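Local coordinates for protein proteolytically activated form of PPO4 Tyrosinase (Agaricus bisporus var. bisporus H97, PDB 4OUA) that catalyses the o-hydroxylation of monophenols and the oxidation of the resulting o-diphenols to o-quinones at a pair of copper ions, at residues L16-V19 / D20-R23; S95-E98 / Q99-E103; E217-Y220 / N221-F225; N370-I373 / D374-G378. All blocks are in the same frame, centred on the assembly; numbering follows the deposited sequence.

In the fold
All four contacts are local, between side chains three to five residues apart in a helix or at its ends, and they follow one another along the chain. Contact 2 is the most buried: it lies on helix 86-109, which also carries the copper ligand His90, and its Ile96 side chain is about 12 Å from a copper ion. In contact 3 the side chain of Met222 is about 13 Å from a bound copper ion. Contacts 3 and 4, with centres about 10 Å apart, join two helices through Asp374 OD1, which takes a probable hydrogen bond from Tyr220 OH (2.7 Å) and a salt bridge from Lys224 NZ (3.0 Å). Contact 1 touches contact 4 where Asp17 OD2 packs against Arg376 NH2 at 4.0 Å.

Contact 1: residues L16-V19 / D20-R23; sequences LDIV and DFVR
Phe21 touches Leu16, Asp17 and Ile18, the residues at the start of its own short helix. Its CB is 3.5 Å from Asp17 O, which accepts from Phe21 N (2.7 Å, N-H...O angle 156°). Further out, CD1 has Leu16 CB at 4.2 Å, close to the ring plane and therefore at the edge. On the other flank CD2 comes to 4.0 Å from Ile18 CD1, which approaches the ring obliquely. The Phe21 side chain also touches Leu126 and Pro129. Ile18 CD1 in turn reaches Val22 CG1 at 4.0 Å, linking the apolar side chains of this turn.

Asp17 is the N-cap. With CG swung opposite its backbone N (chi1 -173°), OD1 turns its anti lone pair to Val19 N, 2.8 Å away at an angle of 151°. A leucine here would probably leave Val19 N without its capping acceptor and fray the first turn of the helix. A water supplements the cap, accepting from Asp17 N and donating to Asp20 OD2. At the exposed end, Val19 O lies 3.4 Å above the plane of the Arg23 guanidinium, offset toward its rim.

Helix 18-21 is thus a one-turn element wedged into its surroundings: backbone bonds tie Leu16 and Ile18 to Tyr130, Leu16 and Val22 touch helix 25-39 at Phe27 and Phe28, and Ile18 and Val22 rest on helix 141-144.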
loop_
_atom_site.group_PDB
_atom_site.type_symbol
_atom_site.label_atom_id
_atom_site.label_comp_id
_atom_site.label_asym_id
_atom_site.label_seq_id
_atom_site.Cartn_x
_atom_site.Cartn_y
_atom_site.Cartn_z
ATOM N N LEU A 16 -4.691 -11.667 0.520
ATOM C CA LEU A 16 -4.676 -12.539 -0.646
ATOM C C LEU A 16 -4.042 -11.873 -1.862
ATOM O O LEU A 16 -3.985 -10.648 -1.957
ATOM C CB LEU A 16 -6.097 -12.988 -0.990
ATOM C CG LEU A 16 -6.871 -13.704 0.117
ATOM C CD1 LEU A 16 -8.223 -14.173 -0.398
ATOM C CD2 LEU A 16 -6.068 -14.870 0.664
ATOM N N ASP A 17 -3.555 -12.698 -2.784
ATOM C CA ASP A 17 -3.106 -12.222 -4.082
ATOM C C ASP A 17 -4.317 -11.705 -4.850
ATOM O O ASP A 17 -5.340 -12.386 -4.929
ATOM C CB ASP A 17 -2.405 -13.341 -4.857
ATOM C CG ASP A 17 -1.772 -12.856 -6.147
ATOM O OD1 ASP A 17 -2.518 -12.538 -7.098
ATOM O OD2 ASP A 17 -0.527 -12.805 -6.214
ATOM N N ILE A 18 -4.204 -10.502 -5.408
ATOM C CA ILE A 18 -5.329 -9.860 -6.082
ATOM C C ILE A 18 -5.918 -10.740 -7.187
ATOM O O ILE A 18 -7.103 -10.641 -7.500
ATOM C CB ILE A 18 -4.919 -8.498 -6.684
ATOM C CG1 ILE A 18 -6.158 -7.699 -7.095
ATOM C CG2 ILE A 18 -3.978 -8.690 -7.862
ATOM C CD1 ILE A 18 -7.124 -7.439 -5.962
ATOM N N VAL A 19 -5.090 -11.604 -7.767
ATOM C CA VAL A 19 -5.556 -12.534 -8.790
ATOM C C VAL A 19 -6.544 -13.533 -8.200
ATOM O O VAL A 19 -7.496 -13.945 -8.861
ATOM C CB VAL A 19 -4.387 -13.298 -9.442
ATOM C CG1 VAL A 19 -4.910 -14.438 -10.302
ATOM C CG2 VAL A 19 -3.534 -12.353 -10.267
ATOM N N ASP A 20 -6.308 -13.915 -6.950
ATOM C CA ASP A 20 -7.211 -14.808 -6.234
ATOM C C ASP A 20 -8.349 -14.020 -5.600
ATOM O O ASP A 20 -9.491 -14.473 -5.563
ATOM C CB ASP A 20 -6.459 -15.591 -5.155
ATOM C CG ASP A 20 -5.365 -16.469 -5.724
ATOM O OD1 ASP A 20 -5.525 -16.962 -6.861
ATOM O OD2 ASP A 20 -4.346 -16.670 -5.031
ATOM N N PHE A 21 -8.014 -12.833 -5.105
ATOM C CA PHE A 21 -8.947 -11.987 -4.372
ATOM C C PHE A 21 -10.171 -11.616 -5.203
ATOM O O PHE A 21 -11.294 -11.605 -4.698
ATOM C CB PHE A 21 -8.232 -10.719 -3.898
ATOM C CG PHE A 21 -9.046 -9.865 -2.968
ATOM C CD1 PHE A 21 -8.926 -10.005 -1.597
ATOM C CD2 PHE A 21 -9.916 -8.911 -3.465
ATOM C CE1 PHE A 21 -9.666 -9.218 -0.738
ATOM C CE2 PHE A 21 -10.658 -8.122 -2.611
ATOM C CZ PHE A 21 -10.532 -8.276 -1.245
ATOM N N VAL A 22 -9.949 -11.316 -6.478
ATOM C CA VAL A 22 -11.032 -10.898 -7.360
ATOM C C VAL A 22 -11.990 -12.048 -7.663
ATOM O O VAL A 22 -13.153 -11.822 -7.995
ATOM C CB VAL A 22 -10.489 -10.327 -8.688
ATOM C CG1 VAL A 22 -9.770 -9.005 -8.445
ATOM C CG2 VAL A 22 -9.569 -11.332 -9.364
ATOM N N ARG A 23 -11.501 -13.279 -7.545
ATOM C CA ARG A 23 -12.334 -14.456 -7.770
ATOM C C ARG A 23 -13.227 -14.761 -6.568
ATOM O O ARG A 23 -14.117 -15.607 -6.647
ATOM C CB ARG A 23 -11.471 -15.680 -8.085
ATOM C CG ARG A 23 -10.707 -15.608 -9.397
ATOM C CD ARG A 23 -10.260 -16.998 -9.834
ATOM N NE ARG A 23 -9.347 -16.959 -10.973
ATOM C CZ ARG A 23 -8.027 -17.092 -10.876
ATOM N NH1 ARG A 23 -7.464 -17.279 -9.689
ATOM N NH2 ARG A 23 -7.269 -17.045 -11.964
HETATM O O HOH W 1 -3.840 -15.619 -2.459
#

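Contact 2: residues S95-E98 / Q99-E103; sequences SIYE and QILQE
Ser95, Ile96, Tyr97 and Glu98 meet Gln99 to Gln102 in an i to i+4 contact within one continuous alpha helix, in the buried middle of helix 86-109. Four successive backbone bonds are the evidence: Ser95 O, Ile96 O, Tyr97 O and Glu98 O accept from Gln99 N, Ile100 N, Leu101 N and Gln102 N. The one from Ile100 N to Ile96 O is almost straight (2.9 Å, 176°).

Two side-chain pairs ride on this frame. Tyr97 and Leu101 run alongside each other, pointing the same way, and Leu101 CD2 approaches the ring obliquely, 3.6 Å from Tyr97 CE2. Ile96 sends CG1 opposite its backbone N (chi1 -174°), which carries CD1 forward along the helix to within 4.2 Å of Ile100 CG1 and 3.7 Å of Gln99 OE1.

In the tyrosinase fold the copper ligands are borne by a bundle of helices, and this helix supplies His90, one turn and a little more before Ser95. Tyr97 is turned into that bundle, its ring stacked with Trp279, while Leu101 packs on helix 25-39 through Tyr31, Ala34 and Ile38.

The carboxylate of Glu98 and the amide of Gln99 find partners beyond this helix. Glu98 OE1 forms a salt bridge with Arg15 and OE2 accepts from Gln128 N, whereas the amide of Gln99, its OE1 accepting from Val6 N and Gly7 N, binds the N-terminal segment of the chain.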
loop_
_atom_site.group_PDB
_atom_site.type_symbol
_atom_site.label_atom_id
_atom_site.label_comp_id
_atom_site.label_asym_id
_atom_site.label_seq_id
_atom_site.Cartn_x
_atom_site.Cartn_y
_atom_site.Cartn_z
ATOM N N SER A 95 -1.622 -0.560 7.349
ATOM C CA SER A 95 -2.371 -1.094 8.480
ATOM C C SER A 95 -3.554 -0.209 8.859
ATOM O O SER A 95 -4.645 -0.709 9.140
ATOM C CB SER A 95 -1.452 -1.274 9.686
ATOM O OG SER A 95 -0.397 -2.163 9.376
ATOM N N ILE A 96 -3.335 1.102 8.873
ATOM C CA ILE A 96 -4.409 2.032 9.197
ATOM C C ILE A 96 -5.444 2.028 8.080
ATOM O O ILE A 96 -6.646 2.101 8.336
ATOM C CB ILE A 96 -3.887 3.466 9.419
ATOM C CG1 ILE A 96 -5.023 4.372 9.898
ATOM C CG2 ILE A 96 -3.256 4.017 8.150
ATOM C CD1 ILE A 96 -5.684 3.892 11.173
ATOM N N TYR A 97 -4.968 1.929 6.843
ATOM C CA TYR A 97 -5.853 1.862 5.686
ATOM C C TYR A 97 -6.703 0.600 5.725
ATOM O O TYR A 97 -7.925 0.660 5.606
ATOM C CB TYR A 97 -5.047 1.905 4.389
ATOM C CG TYR A 97 -5.902 1.939 3.145
ATOM C CD1 TYR A 97 -6.410 3.137 2.661
ATOM C CD2 TYR A 97 -6.201 0.773 2.450
ATOM C CE1 TYR A 97 -7.191 3.175 1.521
ATOM C CE2 TYR A 97 -6.981 0.800 1.310
ATOM C CZ TYR A 97 -7.472 2.003 0.849
ATOM O OH TYR A 97 -8.249 2.029 -0.285
ATOM N N GLU A 98 -6.037 -0.540 5.885
ATOM C CA GLU A 98 -6.710 -1.827 5.998
ATOM C C GLU A 98 -7.700 -1.826 7.159
ATOM O O GLU A 98 -8.786 -2.399 7.062
ATOM C CB GLU A 98 -5.684 -2.946 6.180
ATOM C CG GLU A 98 -6.282 -4.335 6.274
ATOM C CD GLU A 98 -5.238 -5.399 6.552
ATOM O OE1 GLU A 98 -4.416 -5.204 7.475
ATOM O OE2 GLU A 98 -5.236 -6.428 5.845
ATOM N N GLN A 99 -7.313 -1.177 8.253
ATOM C CA GLN A 99 -8.175 -1.046 9.423
ATOM C C GLN A 99 -9.443 -0.265 9.090
ATOM O O GLN A 99 -10.557 -0.770 9.250
ATOM C CB GLN A 99 -7.420 -0.361 10.566
ATOM C CG GLN A 99 -8.285 0.011 11.759
ATOM C CD GLN A 99 -7.538 0.855 12.775
ATOM O OE1 GLN A 99 -6.324 0.726 12.932
ATOM N NE2 GLN A 99 -8.261 1.730 13.463
ATOM N N ILE A 100 -9.264 0.967 8.627
ATOM C CA ILE A 100 -10.382 1.826 8.264
ATOM C C ILE A 100 -11.232 1.203 7.165
ATOM O O ILE A 100 -12.459 1.313 7.178
ATOM C CB ILE A 100 -9.898 3.209 7.797
ATOM C CG1 ILE A 100 -9.233 3.956 8.955
ATOM C CG2 ILE A 100 -11.054 4.017 7.233
ATOM C CD1 ILE A 100 -10.137 4.147 10.156
ATOM N N LEU A 101 -10.572 0.540 6.219
ATOM C CA LEU A 101 -11.264 -0.070 5.091
ATOM C C LEU A 101 -12.148 -1.231 5.536
ATOM O O LEU A 101 -13.211 -1.465 4.961
ATOM C CB LEU A 101 -10.261 -0.545 4.042
ATOM C CG LEU A 101 -10.868 -1.003 2.715
ATOM C CD1 LEU A 101 -11.703 0.109 2.100
ATOM C CD2 LEU A 101 -9.775 -1.442 1.759
ATOM N N GLN A 102 -11.706 -1.959 6.558
ATOM C CA GLN A 102 -12.502 -3.048 7.109
ATOM C C GLN A 102 -13.715 -2.501 7.851
ATOM O O GLN A 102 -14.819 -3.038 7.739
ATOM C CB GLN A 102 -11.670 -3.918 8.054
ATOM C CG GLN A 102 -12.430 -5.128 8.585
ATOM C CD GLN A 102 -11.789 -5.739 9.816
ATOM O OE1 GLN A 102 -11.291 -5.029 10.689
ATOM N NE2 GLN A 102 -11.803 -7.064 9.894
ATOM N N GLU A 103 -13.497 -1.431 8.611
ATOM C CA GLU A 103 -14.553 -0.814 9.404
ATOM C C GLU A 103 -15.737 -0.434 8.524
ATOM O O GLU A 103 -16.892 -0.590 8.916
ATOM C CB GLU A 103 -14.020 0.417 10.139
ATOM C CG GLU A 103 -14.954 0.958 11.212
ATOM C CD GLU A 103 -14.314 2.058 12.040
ATOM O OE1 GLU A 103 -14.512 2.065 13.274
ATOM O OE2 GLU A 103 -13.615 2.917 11.460
#

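Contact 3: residues E217-Y220 / N221-F225; sequences EKTY and NMLKF
Tyr220 and Lys224, one alpha-helical turn apart, cross with the lysine stem over the tyrosine ring, in the last turns of helix 201-224. The contact is a CH-pi interaction: Lys224 CG stands 4.2 Å from the centroid of the Tyr220 ring, only 17° off the ring normal. The ring is offered to it because CG of Tyr220 points opposite the backbone N (chi1 -179°), which sends the ring outward with a lean toward the C-terminal end, where Lys224 can cross it. Lys224 bends twice on its way outward, at chi2 and chi3, and follows the ring to the phenol end.

Phe225, the first residue to leave helical geometry, adds a second ring. Its face has Lys224 CB 3.8 Å above the plane, over the centre, while its CE2 meets Tyr220 CE2 obliquely at 4.2 Å. The aliphatic stem of the lysine therefore touches both rings. Beside them Asn221 crosses Tyr220 with its amide plane 71° from the ring plane.

On the buried side Thr219, Met222 and Leu223 all touch His288 of helix 277-295. Thr219 CG2 runs alongside both neighbours, 3.7 Å from Met222 CE and 3.9 Å from Leu223 CD1.

Both polar tips of the crossed pair converge on Asp374 of helix 362-377. An alanine in place of Tyr220 would probably leave Lys224 CG and CD without the ring they lie on, and Asp374 OD1 without its phenol partner. At that shared end Lys224 NZ lies 3.8 Å from Tyr220 OH.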
loop_
_atom_site.group_PDB
_atom_site.type_symbol
_atom_site.label_atom_id
_atom_site.label_comp_id
_atom_site.label_asym_id
_atom_site.label_seq_id
_atom_site.Cartn_x
_atom_site.Cartn_y
_atom_site.Cartn_z
ATOM N N GLU A 217 13.229 -9.865 -12.436
ATOM C CA GLU A 217 14.653 -9.960 -12.143
ATOM C C GLU A 217 15.071 -8.958 -11.072
ATOM O O GLU A 217 15.866 -9.280 -10.190
ATOM C CB GLU A 217 15.474 -9.747 -13.415
ATOM C CG GLU A 217 15.288 -10.837 -14.458
ATOM C CD GLU A 217 16.141 -10.615 -15.691
ATOM O OE1 GLU A 217 16.331 -9.442 -16.081
ATOM O OE2 GLU A 217 16.626 -11.613 -16.266
ATOM N N LYS A 218 14.536 -7.743 -11.153
ATOM C CA LYS A 218 14.812 -6.727 -10.145
ATOM C C LYS A 218 14.320 -7.174 -8.772
ATOM O O LYS A 218 15.009 -6.997 -7.767
ATOM C CB LYS A 218 14.162 -5.394 -10.516
ATOM C CG LYS A 218 14.844 -4.634 -11.640
ATOM C CD LYS A 218 14.454 -3.162 -11.594
ATOM C CE LYS A 218 14.969 -2.396 -12.802
ATOM N NZ LYS A 218 14.209 -2.727 -14.038
ATOM N N THR A 219 13.122 -7.754 -8.741
ATOM C CA THR A 219 12.517 -8.203 -7.493
ATOM C C THR A 219 13.294 -9.365 -6.888
ATOM O O THR A 219 13.485 -9.431 -5.676
ATOM C CB THR A 219 11.056 -8.632 -7.697
ATOM O OG1 THR A 219 10.318 -7.552 -8.283
ATOM C CG2 THR A 219 10.425 -9.009 -6.367
ATOM N N TYR A 220 13.736 -10.278 -7.746
ATOM C CA TYR A 220 14.515 -11.433 -7.315
ATOM C C TYR A 220 15.778 -11.006 -6.574
ATOM O O TYR A 220 16.011 -11.423 -5.440
ATOM C CB TYR A 220 14.875 -12.306 -8.520
ATOM C CG TYR A 220 15.664 -13.548 -8.178
ATOM C CD1 TYR A 220 15.039 -14.668 -7.646
ATOM C CD2 TYR A 220 17.035 -13.605 -8.398
ATOM C CE1 TYR A 220 15.759 -15.807 -7.334
ATOM C CE2 TYR A 220 17.763 -14.743 -8.090
ATOM C CZ TYR A 220 17.120 -15.838 -7.558
ATOM O OH TYR A 220 17.840 -16.968 -7.250
ATOM N N ASN A 221 16.582 -10.164 -7.216
ATOM C CA ASN A 221 17.843 -9.709 -6.637
ATOM C C ASN A 221 17.644 -8.892 -5.365
ATOM O O ASN A 221 18.511 -8.866 -4.492
ATOM C CB ASN A 221 18.630 -8.886 -7.657
ATOM C CG ASN A 221 19.011 -9.689 -8.884
ATOM O OD1 ASN A 221 19.417 -10.848 -8.782
ATOM N ND2 ASN A 221 18.877 -9.078 -10.055
ATOM N N MET A 222 16.499 -8.226 -5.266
ATOM C CA MET A 222 16.184 -7.418 -4.094
ATOM C C MET A 222 15.931 -8.300 -2.881
ATOM O O MET A 222 16.452 -8.046 -1.795
ATOM C CB MET A 222 14.968 -6.531 -4.372
ATOM C CG MET A 222 14.437 -5.772 -3.162
ATOM S SD MET A 222 13.115 -6.650 -2.304
ATOM C CE MET A 222 11.978 -6.955 -3.653
ATOM N N LEU A 223 15.135 -9.345 -3.081
ATOM C CA LEU A 223 14.735 -10.239 -2.001
ATOM C C LEU A 223 15.885 -11.100 -1.489
ATOM O O LEU A 223 16.064 -11.258 -0.281
ATOM C CB LEU A 223 13.587 -11.136 -2.467
ATOM C CG LEU A 223 12.266 -10.426 -2.774
ATOM C CD1 LEU A 223 11.277 -11.374 -3.438
ATOM C CD2 LEU A 223 11.676 -9.833 -1.502
ATOM N N LYS A 224 16.667 -11.654 -2.410
ATOM C CA LYS A 224 17.702 -12.618 -2.049
ATOM C C LYS A 224 18.986 -11.978 -1.532
ATOM O O LYS A 224 19.608 -12.492 -0.605
ATOM C CB LYS A 224 18.034 -13.511 -3.248
ATOM C CG LYS A 224 16.886 -14.393 -3.708
ATOM C CD LYS A 224 17.401 -15.713 -4.248
ATOM C CE LYS A 224 18.188 -16.462 -3.182
ATOM N NZ LYS A 224 18.670 -17.789 -3.656
ATOM N N PHE A 225 19.384 -10.858 -2.129
ATOM C CA PHE A 225 20.698 -10.287 -1.849
ATOM C C PHE A 225 20.633 -8.935 -1.150
ATOM O O PHE A 225 20.725 -7.888 -1.790
ATOM C CB PHE A 225 21.494 -10.168 -3.149
ATOM C CG PHE A 225 21.453 -11.412 -3.991
ATOM C CD1 PHE A 225 22.152 -12.546 -3.609
ATOM C CD2 PHE A 225 20.708 -11.451 -5.157
ATOM C CE1 PHE A 225 22.114 -13.694 -4.379
ATOM C CE2 PHE A 225 20.668 -12.596 -5.931
ATOM C CZ PHE A 225 21.372 -13.719 -5.541
#

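Contact 4: residues N370-I373 / D374-G378; sequences NDHI and DRRYG
Ile373 O is gripped by two backbone donors, Tyr377 N and Arg376 N. The bond from Tyr377 N is short (2.7 Å) and nearly straight, whereas Arg376 N, at 3.2 Å, stands well above the carbonyl plane, 70° out of it. Arg376 N also makes a weak bond to His372 O.

The side chains follow the same spacing. Ile373 CG2 crosses to Tyr377 CD2 at 4.0 Å, an apolar pair on the buried face. His372 and Arg376 run side by side, pointing the same way, with ring and guanidinium planes only 23° apart and His372 CE1 4.0 Å from Arg376 CD. Arg376 is extended from CG to NE and ends in a salt bridge with Asp132 and a cation-pi contact with Phe135, while His372 NE2 bonds to Asp353. Arg375 instead bends at chi3, which folds its guanidinium back over its own helix: Asp371 O sits 3.6 Å from that plane, over its centre. Asn370 and Asp374 cross with amide and carboxylate planes 74° apart, where Asp374 faces Tyr220 of helix 201-224.

Asp132 also accepts from Tyr377 OH, joining the helix end to the loop that holds Asp132. A carbonyl shared between i+3 and i+4 donors, followed by Gly378 leaving helical geometry, is characteristic of the C-terminal end of an alpha helix, here 362-377.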
loop_
_atom_site.group_PDB
_atom_site.type_symbol
_atom_site.label_atom_id
_atom_site.label_comp_id
_atom_site.label_asym_id
_atom_site.label_seq_id
_atom_site.Cartn_x
_atom_site.Cartn_y
_atom_site.Cartn_z
ATOM N N ASN A 370 13.011 -19.457 0.676
ATOM C CA ASN A 370 14.076 -19.320 -0.311
ATOM C C ASN A 370 13.751 -20.088 -1.588
ATOM O O ASN A 370 13.926 -19.573 -2.691
ATOM C CB ASN A 370 15.408 -19.800 0.265
ATOM C CG ASN A 370 16.591 -19.383 -0.585
ATOM O OD1 ASN A 370 17.208 -18.346 -0.343
ATOM N ND2 ASN A 370 16.911 -20.188 -1.593
ATOM N N ASP A 371 13.280 -21.322 -1.437
ATOM C CA ASP A 371 12.841 -22.108 -2.584
ATOM C C ASP A 371 11.658 -21.434 -3.260
ATOM O O ASP A 371 11.515 -21.480 -4.480
ATOM C CB ASP A 371 12.463 -23.530 -2.167
ATOM C CG ASP A 371 13.666 -24.370 -1.796
ATOM O OD1 ASP A 371 14.806 -23.935 -2.061
ATOM O OD2 ASP A 371 13.468 -25.474 -1.246
ATOM N N HIS A 372 10.810 -20.809 -2.447
ATOM C CA HIS A 372 9.640 -20.099 -2.943
ATOM C C HIS A 372 10.046 -18.944 -3.855
ATOM O O HIS A 372 9.528 -18.803 -4.965
ATOM C CB HIS A 372 8.801 -19.586 -1.770
ATOM C CG HIS A 372 7.574 -18.839 -2.185
ATOM N ND1 HIS A 372 6.688 -19.323 -3.122
ATOM C CD2 HIS A 372 7.083 -17.641 -1.787
ATOM C CE1 HIS A 372 5.706 -18.457 -3.285
ATOM N NE2 HIS A 372 5.920 -17.427 -2.487
ATOM N N ILE A 373 10.982 -18.127 -3.383
ATOM C CA ILE A 373 11.469 -16.992 -4.160
ATOM C C ILE A 373 12.171 -17.446 -5.437
ATOM O O ILE A 373 11.899 -16.925 -6.519
ATOM C CB ILE A 373 12.432 -16.121 -3.336
ATOM C CG1 ILE A 373 11.720 -15.581 -2.092
ATOM C CG2 ILE A 373 12.976 -14.984 -4.187
ATOM C CD1 ILE A 373 12.599 -14.737 -1.196
ATOM N N ASP A 374 13.070 -18.418 -5.302
ATOM C CA ASP A 374 13.794 -18.978 -6.441
ATOM C C ASP A 374 12.857 -19.482 -7.534
ATOM O O ASP A 374 13.065 -19.217 -8.717
ATOM C CB ASP A 374 14.697 -20.126 -5.987
ATOM C CG ASP A 374 15.896 -19.650 -5.201
ATOM O OD1 ASP A 374 16.453 -18.590 -5.555
ATOM O OD2 ASP A 374 16.281 -20.339 -4.232
ATOM N N ARG A 375 11.828 -20.211 -7.123
ATOM C CA ARG A 375 10.904 -20.844 -8.053
ATOM C C ARG A 375 9.941 -19.844 -8.689
ATOM O O ARG A 375 9.412 -20.086 -9.774
ATOM C CB ARG A 375 10.122 -21.945 -7.330
ATOM C CG ARG A 375 8.924 -22.485 -8.089
ATOM C CD ARG A 375 8.330 -23.685 -7.376
ATOM N NE ARG A 375 8.188 -23.452 -5.943
ATOM C CZ ARG A 375 8.922 -24.052 -5.011
ATOM N NH1 ARG A 375 9.848 -24.934 -5.359
ATOM N NH2 ARG A 375 8.724 -23.776 -3.729
ATOM N N ARG A 376 9.726 -18.714 -8.021
ATOM C CA ARG A 376 8.740 -17.745 -8.483
ATOM C C ARG A 376 9.365 -16.553 -9.207
ATOM O O ARG A 376 8.817 -16.067 -10.195
ATOM C CB ARG A 376 7.896 -17.252 -7.304
ATOM C CG ARG A 376 6.725 -16.365 -7.700
ATOM C CD ARG A 376 5.787 -16.146 -6.524
ATOM N NE ARG A 376 4.609 -15.362 -6.885
ATOM C CZ ARG A 376 3.496 -15.877 -7.398
ATOM N NH1 ARG A 376 3.407 -17.181 -7.622
ATOM N NH2 ARG A 376 2.470 -15.088 -7.694
ATOM N N TYR A 377 10.508 -16.083 -8.718
ATOM C CA TYR A 377 11.140 -14.898 -9.293
ATOM C C TYR A 377 12.513 -15.201 -9.887
ATOM O O TYR A 377 13.238 -14.290 -10.287
ATOM C CB TYR A 377 11.267 -13.798 -8.238
ATOM C CG TYR A 377 9.964 -13.460 -7.553
ATOM C CD1 TYR A 377 9.016 -12.663 -8.179
ATOM C CD2 TYR A 377 9.684 -13.936 -6.280
ATOM C CE1 TYR A 377 7.823 -12.352 -7.558
ATOM C CE2 TYR A 377 8.495 -13.631 -5.651
ATOM C CZ TYR A 377 7.568 -12.839 -6.293
ATOM O OH TYR A 377 6.381 -12.532 -5.670
ATOM N N GLY A 378 12.864 -16.480 -9.947
ATOM C CA GLY A 378 14.149 -16.882 -10.486
ATOM C C GLY A 378 14.039 -17.720 -11.745
ATOM O O GLY A 378 15.010 -18.351 -12.157
#